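Local structure of VC0179-like protein (Escherichia coli, 4XJ6) at residues M282-D287 with G394-N399; E367-I372 with N390-K395. The protein probably joins GTP and ATP into cyclic GMP-AMP, as a bacterial nucleotidyltransferase related to cyclic GMP-AMP synthase. All coordinates share one frame; numbering follows the deposited sequence.

Interaction 1 (M282-D287 with G394-N399); sequences MKAWRD and GKRVTN. With GH3 (3'-deoxy-guanosine-5'-triphosphate), chain D.
R396 turns CG back beside its own backbone N, trans to the carbonyl carbon (chi1 -52°), and a bend at chi2 (-138°) carries its guanidinium to A284 and D287, on helix 274-289. The direct contact is slight, with 88 Å² buried over both sides and no hydrogen bond across. R396 NH2 stops 3.9 Å from A284 CB; A284 CA, equally near, lies obliquely to the guanidinium plane, whereas D287 CB lies near that plane at the edge. D287 OD2 and R396 NH2 are 4.4 Å apart, beyond a salt bridge, a separation at which electrostatic attraction may still contribute, with a water bridging the two.

Two waters bridge the segments. One donates to A284 O and accepts from R396 NH2; the other donates to D287 OD2 and also accepts from NH2. All four water distances, 2.4 to 2.6 Å to A284 O, D287 OD2 and R396 NH2, are short and doubtful. R396 NH1 is held by R120 O, which ties the guanidinium to the loop between strands 106-110 and 128-138 as well as to the two waters.

The carboxylate of D287 is shared: OD1 forms a salt bridge with R286 NH1 at a modelled 2.5 Å, too short to trust closely. K283, bent at chi3 (64°), donates through NZ to O3G (3.1 Å) and O3B (3.2 Å) of the bound 3'-deoxy-GTP, and also to T117 O. R286 NH2 adds a weak and less certain bond to O1G. A helix that binds the triphosphate thus also meets the loop carrying R396.

Helix 16-20 packs on A284 and R396 through L20, and its L16 meets V397. W285, whose CB points away from the loop, packs with M282 against L369 of helix 357-377, while helix 297-310 touches M282, K283 and R286.

Interaction 2 (E367-I372 with N390-K395); sequences EGLYGI and NEAFGK
A392 CB is the meeting point of the apolar contacts, touched by one methyl from each of two residues three apart on helix 357-377, L369 and I372. L369 CD1 comes to 3.6 Å from A392 CB, and I372 CG2 to 3.7 Å from it. L369 extends CG trans to its backbone N (chi1 178°), which lets a side chain that leaves its backbone at an angle to the partner bring its end nearer. In I372 it is the CG2 branch that lies trans to N and does the touching, while CD1 reaches the backbone of the residue before A392, 4.4 Å from E391 O. The small methyl of alanine allows close approach: the CA atoms of L369 and A392 are 6.4 Å apart. Within 390-395, the F393 ring has A392 CB 4.0 Å above one face, displaced toward the rim; the ring itself makes no close contact with 367-372.

Polar contributions across the two segments are absent: no hydrogen bond or salt bridge joins 367-372 to 390-395. Several polar groups of 390-395 bond to other parts of the chain. Q289 NE2 donates to both E391 O and A392 O, and N390 OD1 pairs with Y8 OH.

Backbone geometry shows the end of a helix. The N atoms of E391 and A392 lack bonds to the preceding turn, and G394 then departs from helical angles with positive phi (83°), a conformation suited to glycine.

With 180 Å² buried over both sides, the contact packs two consecutive helices of the C-terminal helical domain, 357-377 and 382-393. Its chemistry is apolar, mainly between branched side chains and an alanine methyl, consistent with shape fit rather than directional bonding setting the helix spacing at this point.

How the interactions relate
Both contacts are partly buried and lie on one side of the chain's centre, with their centres about 9 Å apart, and both use the end of helix 382-393, sharing G394 and K395. Interaction 1 is the smaller, and its helix reaches the nucleotide. W285 links them: its CD1 lies 3.6 Å from L369 CD1, so helix 274-289 also packs against the helix pair of interaction 2. A probable hydrogen bond from N390 ND2 to V397 O, 2.8 Å, ties the last helical turn to the loop that follows. I372 and A392 make interaction 2 an apolar packing between helices, with E391 at its exposed margin, whereas interaction 1 is a hydrated, charged contact between a helix and a loop.

Interaction 1 (M282-D287 with G394-N399)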
loop_
_atom_site.group_PDB
_atom_site.type_symbol
_atom_site.label_atom_id
_atom_site.label_comp_id
_atom_site.label_asym_id
_atom_site.label_seq_id
_atom_site.Cartn_x
_atom_site.Cartn_y
_atom_site.Cartn_z
ATOM N N MET A 282 -1.629 12.467 10.021
ATOM C CA MET A 282 -1.675 13.115 8.714
ATOM C C MET A 282 -2.454 12.264 7.718
ATOM O O MET A 282 -3.186 12.790 6.875
ATOM C CB MET A 282 -0.264 13.385 8.191
ATOM C CG MET A 282 0.444 14.542 8.887
ATOM S SD MET A 282 -0.572 16.031 8.999
ATOM C CE MET A 282 -1.019 16.290 7.284
ATOM N N LYS A 283 -2.294 10.949 7.819
ATOM C CA LYS A 283 -3.032 10.028 6.965
ATOM C C LYS A 283 -4.511 10.047 7.323
ATOM O O LYS A 283 -5.371 9.919 6.451
ATOM C CB LYS A 283 -2.471 8.612 7.086
ATOM C CG LYS A 283 -1.086 8.446 6.481
ATOM C CD LYS A 283 -0.460 7.115 6.862
ATOM C CE LYS A 283 -1.242 5.939 6.297
ATOM N NZ LYS A 283 -0.569 4.640 6.592
ATOM N N ALA A 284 -4.798 10.206 8.612
ATOM C CA ALA A 284 -6.170 10.353 9.084
ATOM C C ALA A 284 -6.778 11.635 8.529
ATOM O O ALA A 284 -7.932 11.653 8.110
ATOM C CB ALA A 284 -6.217 10.350 10.602
ATOM N N TRP A 285 -5.988 12.704 8.529
ATOM C CA TRP A 285 -6.414 13.974 7.956
ATOM C C TRP A 285 -6.726 13.814 6.474
ATOM O O TRP A 285 -7.717 14.352 5.982
ATOM C CB TRP A 285 -5.345 15.052 8.153
ATOM C CG TRP A 285 -5.526 16.239 7.251
ATOM C CD1 TRP A 285 -6.336 17.316 7.468
ATOM C CD2 TRP A 285 -4.878 16.472 5.993
ATOM N NE1 TRP A 285 -6.236 18.202 6.425
ATOM C CE2 TRP A 285 -5.348 17.708 5.506
ATOM C CE3 TRP A 285 -3.951 15.755 5.231
ATOM C CZ2 TRP A 285 -4.920 18.244 4.293
ATOM C CZ3 TRP A 285 -3.527 16.290 4.027
ATOM C CH2 TRP A 285 -4.012 17.519 3.569
ATOM N N ARG A 286 -5.873 13.075 5.769
ATOM C CA ARG A 286 -6.075 12.817 4.348
ATOM C C ARG A 286 -7.362 12.034 4.114
ATOM O O ARG A 286 -8.132 12.344 3.208
ATOM C CB ARG A 286 -4.878 12.060 3.759
ATOM C CG ARG A 286 -5.061 11.640 2.299
ATOM C CD ARG A 286 -5.374 10.154 2.154
ATOM N NE ARG A 286 -4.163 9.350 2.005
ATOM C CZ ARG A 286 -3.852 8.309 2.767
ATOM N NH1 ARG A 286 -4.665 7.927 3.739
ATOM N NH2 ARG A 286 -2.725 7.649 2.552
ATOM N N ASP A 287 -7.582 11.015 4.940
ATOM C CA ASP A 287 -8.769 10.174 4.815
ATOM C C ASP A 287 -10.043 10.951 5.127
ATOM O O ASP A 287 -11.113 10.638 4.609
ATOM C CB ASP A 287 -8.666 8.951 5.732
ATOM C CG ASP A 287 -7.569 7.998 5.307
ATOM O OD1 ASP A 287 -7.071 8.144 4.172
ATOM O OD2 ASP A 287 -7.207 7.100 6.097
ATOM N N GLY A 394 -11.612 14.426 11.157
ATOM C CA GLY A 394 -12.898 13.754 11.129
ATOM C C GLY A 394 -13.409 13.501 12.533
ATOM O O GLY A 394 -12.643 13.538 13.497
ATOM N N LYS A 395 -14.709 13.249 12.652
ATOM C CA LYS A 395 -15.306 12.935 13.943
ATOM C C LYS A 395 -14.960 11.509 14.352
ATOM O O LYS A 395 -15.660 10.562 13.999
ATOM C CB LYS A 395 -16.826 13.125 13.898
ATOM C CG LYS A 395 -17.533 12.810 15.209
ATOM C CD LYS A 395 -19.043 12.834 15.041
ATOM C CE LYS A 395 -19.742 12.234 16.251
ATOM N NZ LYS A 395 -21.215 12.141 16.056
ATOM N N ARG A 396 -13.862 11.365 15.085
ATOM C CA ARG A 396 -13.426 10.065 15.576
ATOM C C ARG A 396 -13.318 10.113 17.091
ATOM O O ARG A 396 -13.911 9.300 17.800
ATOM C CB ARG A 396 -12.082 9.669 14.960
ATOM C CG ARG A 396 -12.026 9.740 13.446
ATOM C CD ARG A 396 -11.294 8.538 12.886
ATOM N NE ARG A 396 -10.628 8.843 11.625
ATOM C CZ ARG A 396 -10.053 7.937 10.844
ATOM N NH1 ARG A 396 -10.068 6.658 11.188
ATOM N NH2 ARG A 396 -9.469 8.311 9.715
ATOM N N VAL A 397 -12.542 11.073 17.579
ATOM C CA VAL A 397 -12.513 11.378 19.000
ATOM C C VAL A 397 -13.747 12.196 19.337
ATOM O O VAL A 397 -14.028 13.200 18.686
ATOM C CB VAL A 397 -11.245 12.154 19.401
ATOM C CG1 VAL A 397 -11.296 12.557 20.877
ATOM C CG2 VAL A 397 -10.015 11.324 19.104
ATOM N N THR A 398 -14.488 11.763 20.349
ATOM C CA THR A 398 -15.750 12.402 20.687
ATOM C C THR A 398 -15.738 12.923 22.118
ATOM O O THR A 398 -16.653 13.633 22.541
ATOM C CB THR A 398 -16.925 11.429 20.507
ATOM O OG1 THR A 398 -16.673 10.233 21.254
ATOM C CG2 THR A 398 -17.101 11.072 19.039
ATOM N N ASN A 399 -14.691 12.569 22.853
ATOM C CA ASN A 399 -14.559 12.970 24.246
ATOM C C ASN A 399 -13.876 14.330 24.392
ATOM O O ASN A 399 -12.647 14.430 24.376
ATOM C CB ASN A 399 -13.790 11.901 25.025
ATOM C CG ASN A 399 -13.837 12.125 26.525
ATOM O OD1 ASN A 399 -14.501 13.041 27.008
ATOM N ND2 ASN A 399 -13.136 11.277 27.271
HETATM P PG GH3 D . -1.663 3.090 3.595
HETATM O O1G GH3 D . -2.405 4.341 3.196
HETATM O O2G GH3 D . -1.875 1.996 2.578
HETATM O O3G GH3 D . -2.172 2.610 4.931
HETATM O O3B GH3 D . -0.100 3.466 3.703
HETATM P PB GH3 D . 1.049 2.647 2.919
HETATM O O1B GH3 D . 2.367 2.839 3.626
HETATM O O2B GH3 D . 0.750 1.171 2.854
HETATM O O3A GH3 D . 1.119 3.330 1.458
HETATM P PA GH3 D . 0.692 2.566 0.109
HETATM O O1A GH3 D . 0.212 3.584 -0.901
HETATM O O2A GH3 D . -0.364 1.519 0.362
HETATM O "O5'" GH3 D . 2.025 1.849 -0.437
HETATM C "C5'" GH3 D . 2.488 0.640 0.120
HETATM C "C4'" GH3 D . 3.936 0.419 -0.294
HETATM O "O4'" GH3 D . 4.050 0.570 -1.694
HETATM C "C3'" GH3 D . 4.902 1.410 0.328
HETATM C "C2'" GH3 D . 5.957 1.582 -0.744
HETATM O "O2'" GH3 D . 7.036 0.711 -0.497
HETATM C "C1'" GH3 D . 5.272 1.190 -2.042
HETATM N N9 GH3 D . 4.962 2.410 -2.800
HETATM C C8 GH3 D . 3.720 2.977 -2.914
HETATM N N7 GH3 D . 3.815 4.082 -3.690
HETATM C C5 GH3 D . 5.106 4.217 -4.080
HETATM C C6 GH3 D . 5.751 5.157 -4.874
HETATM O O6 GH3 D . 5.115 6.085 -5.367
HETATM N N1 GH3 D . 7.104 5.043 -5.105
HETATM C C2 GH3 D . 7.815 4.000 -4.551
HETATM N N2 GH3 D . 9.123 3.894 -4.780
HETATM N N3 GH3 D . 7.168 3.069 -3.763
HETATM C C4 GH3 D . 5.838 3.172 -3.529
HETATM O O HOH W 1 -9.693 10.767 9.660
HETATM O O HOH W 2 -8.199 6.681 8.467
#

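Interaction 2 (E367-I372 with N390-K395)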
loop_
_atom_site.group_PDB
_atom_site.type_symbol
_atom_site.label_atom_id
_atom_site.label_comp_id
_atom_site.label_asym_id
_atom_site.label_seq_id
_atom_site.Cartn_x
_atom_site.Cartn_y
_atom_site.Cartn_z
ATOM N N GLU A 367 -2.967 23.696 2.975
ATOM C CA GLU A 367 -2.857 25.021 3.578
ATOM C C GLU A 367 -4.003 25.283 4.554
ATOM O O GLU A 367 -3.878 26.093 5.471
ATOM C CB GLU A 367 -2.830 26.096 2.492
ATOM C CG GLU A 367 -1.550 26.100 1.663
ATOM C CD GLU A 367 -1.656 26.955 0.415
ATOM O OE1 GLU A 367 -2.792 27.246 -0.011
ATOM O OE2 GLU A 367 -0.603 27.333 -0.141
ATOM N N GLY A 368 -5.117 24.584 4.364
ATOM C CA GLY A 368 -6.267 24.756 5.233
ATOM C C GLY A 368 -6.086 24.147 6.612
ATOM O O GLY A 368 -6.740 24.562 7.569
ATOM N N LEU A 369 -5.195 23.164 6.713
ATOM C CA LEU A 369 -5.002 22.425 7.959
ATOM C C LEU A 369 -4.505 23.287 9.118
ATOM O O LEU A 369 -5.043 23.209 10.222
ATOM C CB LEU A 369 -4.026 21.267 7.743
ATOM C CG LEU A 369 -3.711 20.446 8.996
ATOM C CD1 LEU A 369 -4.990 19.913 9.639
ATOM C CD2 LEU A 369 -2.746 19.310 8.684
ATOM N N TYR A 370 -3.473 24.088 8.870
ATOM C CA TYR A 370 -2.851 24.896 9.917
ATOM C C TYR A 370 -3.848 25.844 10.576
ATOM O O TYR A 370 -3.778 26.094 11.780
ATOM C CB TYR A 370 -1.673 25.690 9.344
ATOM C CG TYR A 370 -0.867 26.442 10.381
ATOM C CD1 TYR A 370 -0.318 25.785 11.475
ATOM C CD2 TYR A 370 -0.638 27.804 10.254
ATOM C CE1 TYR A 370 0.423 26.466 12.421
ATOM C CE2 TYR A 370 0.105 28.495 11.192
ATOM C CZ TYR A 370 0.635 27.820 12.274
ATOM O OH TYR A 370 1.373 28.503 13.215
ATOM N N GLY A 371 -4.784 26.358 9.785
ATOM C CA GLY A 371 -5.796 27.263 10.296
ATOM C C GLY A 371 -6.780 26.573 11.215
ATOM O O GLY A 371 -7.249 27.152 12.193
ATOM N N ILE A 372 -7.088 25.323 10.893
ATOM C CA ILE A 372 -8.015 24.528 11.683
ATOM C C ILE A 372 -7.446 24.221 13.070
ATOM O O ILE A 372 -8.141 24.342 14.080
ATOM C CB ILE A 372 -8.362 23.211 10.961
ATOM C CG1 ILE A 372 -9.201 23.497 9.712
ATOM C CG2 ILE A 372 -9.076 22.254 11.903
ATOM C CD1 ILE A 372 -9.404 22.288 8.829
ATOM N N ASN A 390 -11.825 18.398 14.792
ATOM C CA ASN A 390 -12.412 17.237 14.130
ATOM C C ASN A 390 -12.832 17.553 12.701
ATOM O O ASN A 390 -13.289 16.674 11.973
ATOM C CB ASN A 390 -13.610 16.711 14.924
ATOM C CG ASN A 390 -13.201 15.776 16.043
ATOM O OD1 ASN A 390 -12.014 15.532 16.263
ATOM N ND2 ASN A 390 -14.185 15.246 16.762
ATOM N N GLU A 391 -12.686 18.810 12.300
ATOM C CA GLU A 391 -12.885 19.168 10.902
ATOM C C GLU A 391 -11.657 18.752 10.108
ATOM O O GLU A 391 -11.712 18.587 8.891
ATOM C CB GLU A 391 -13.144 20.665 10.744
ATOM C CG GLU A 391 -14.456 21.133 11.348
ATOM C CD GLU A 391 -14.650 22.628 11.226
ATOM O OE1 GLU A 391 -14.069 23.227 10.299
ATOM O OE2 GLU A 391 -15.378 23.207 12.061
ATOM N N ALA A 392 -10.548 18.576 10.820
ATOM C CA ALA A 392 -9.290 18.180 10.207
ATOM C C ALA A 392 -9.141 16.662 10.156
ATOM O O ALA A 392 -8.780 16.102 9.120
ATOM C CB ALA A 392 -8.127 18.799 10.962
ATOM N N PHE A 393 -9.424 16.001 11.273
ATOM C CA PHE A 393 -9.194 14.564 11.388
ATOM C C PHE A 393 -10.482 13.747 11.325
ATOM O O PHE A 393 -10.449 12.520 11.430
ATOM C CB PHE A 393 -8.453 14.252 12.693
ATOM C CG PHE A 393 -7.180 15.032 12.869
ATOM C CD1 PHE A 393 -6.042 14.692 12.156
ATOM C CD2 PHE A 393 -7.118 16.098 13.751
ATOM C CE1 PHE A 393 -4.871 15.401 12.314
ATOM C CE2 PHE A 393 -5.947 16.811 13.913
ATOM C CZ PHE A 393 -4.822 16.462 13.194
ATOM N N GLY A 394 -11.612 14.426 11.157
ATOM C CA GLY A 394 -12.898 13.754 11.129
ATOM C C GLY A 394 -13.409 13.501 12.533
ATOM O O GLY A 394 -12.643 13.538 13.497
ATOM N N LYS A 395 -14.709 13.249 12.652
ATOM C CA LYS A 395 -15.306 12.935 13.943
ATOM C C LYS A 395 -14.960 11.509 14.352
ATOM O O LYS A 395 -15.660 10.562 13.999
ATOM C CB LYS A 395 -16.826 13.125 13.898
ATOM C CG LYS A 395 -17.533 12.810 15.209
ATOM C CD LYS A 395 -19.043 12.834 15.041
ATOM C CE LYS A 395 -19.742 12.234 16.251
ATOM N NZ LYS A 395 -21.215 12.141 16.056
#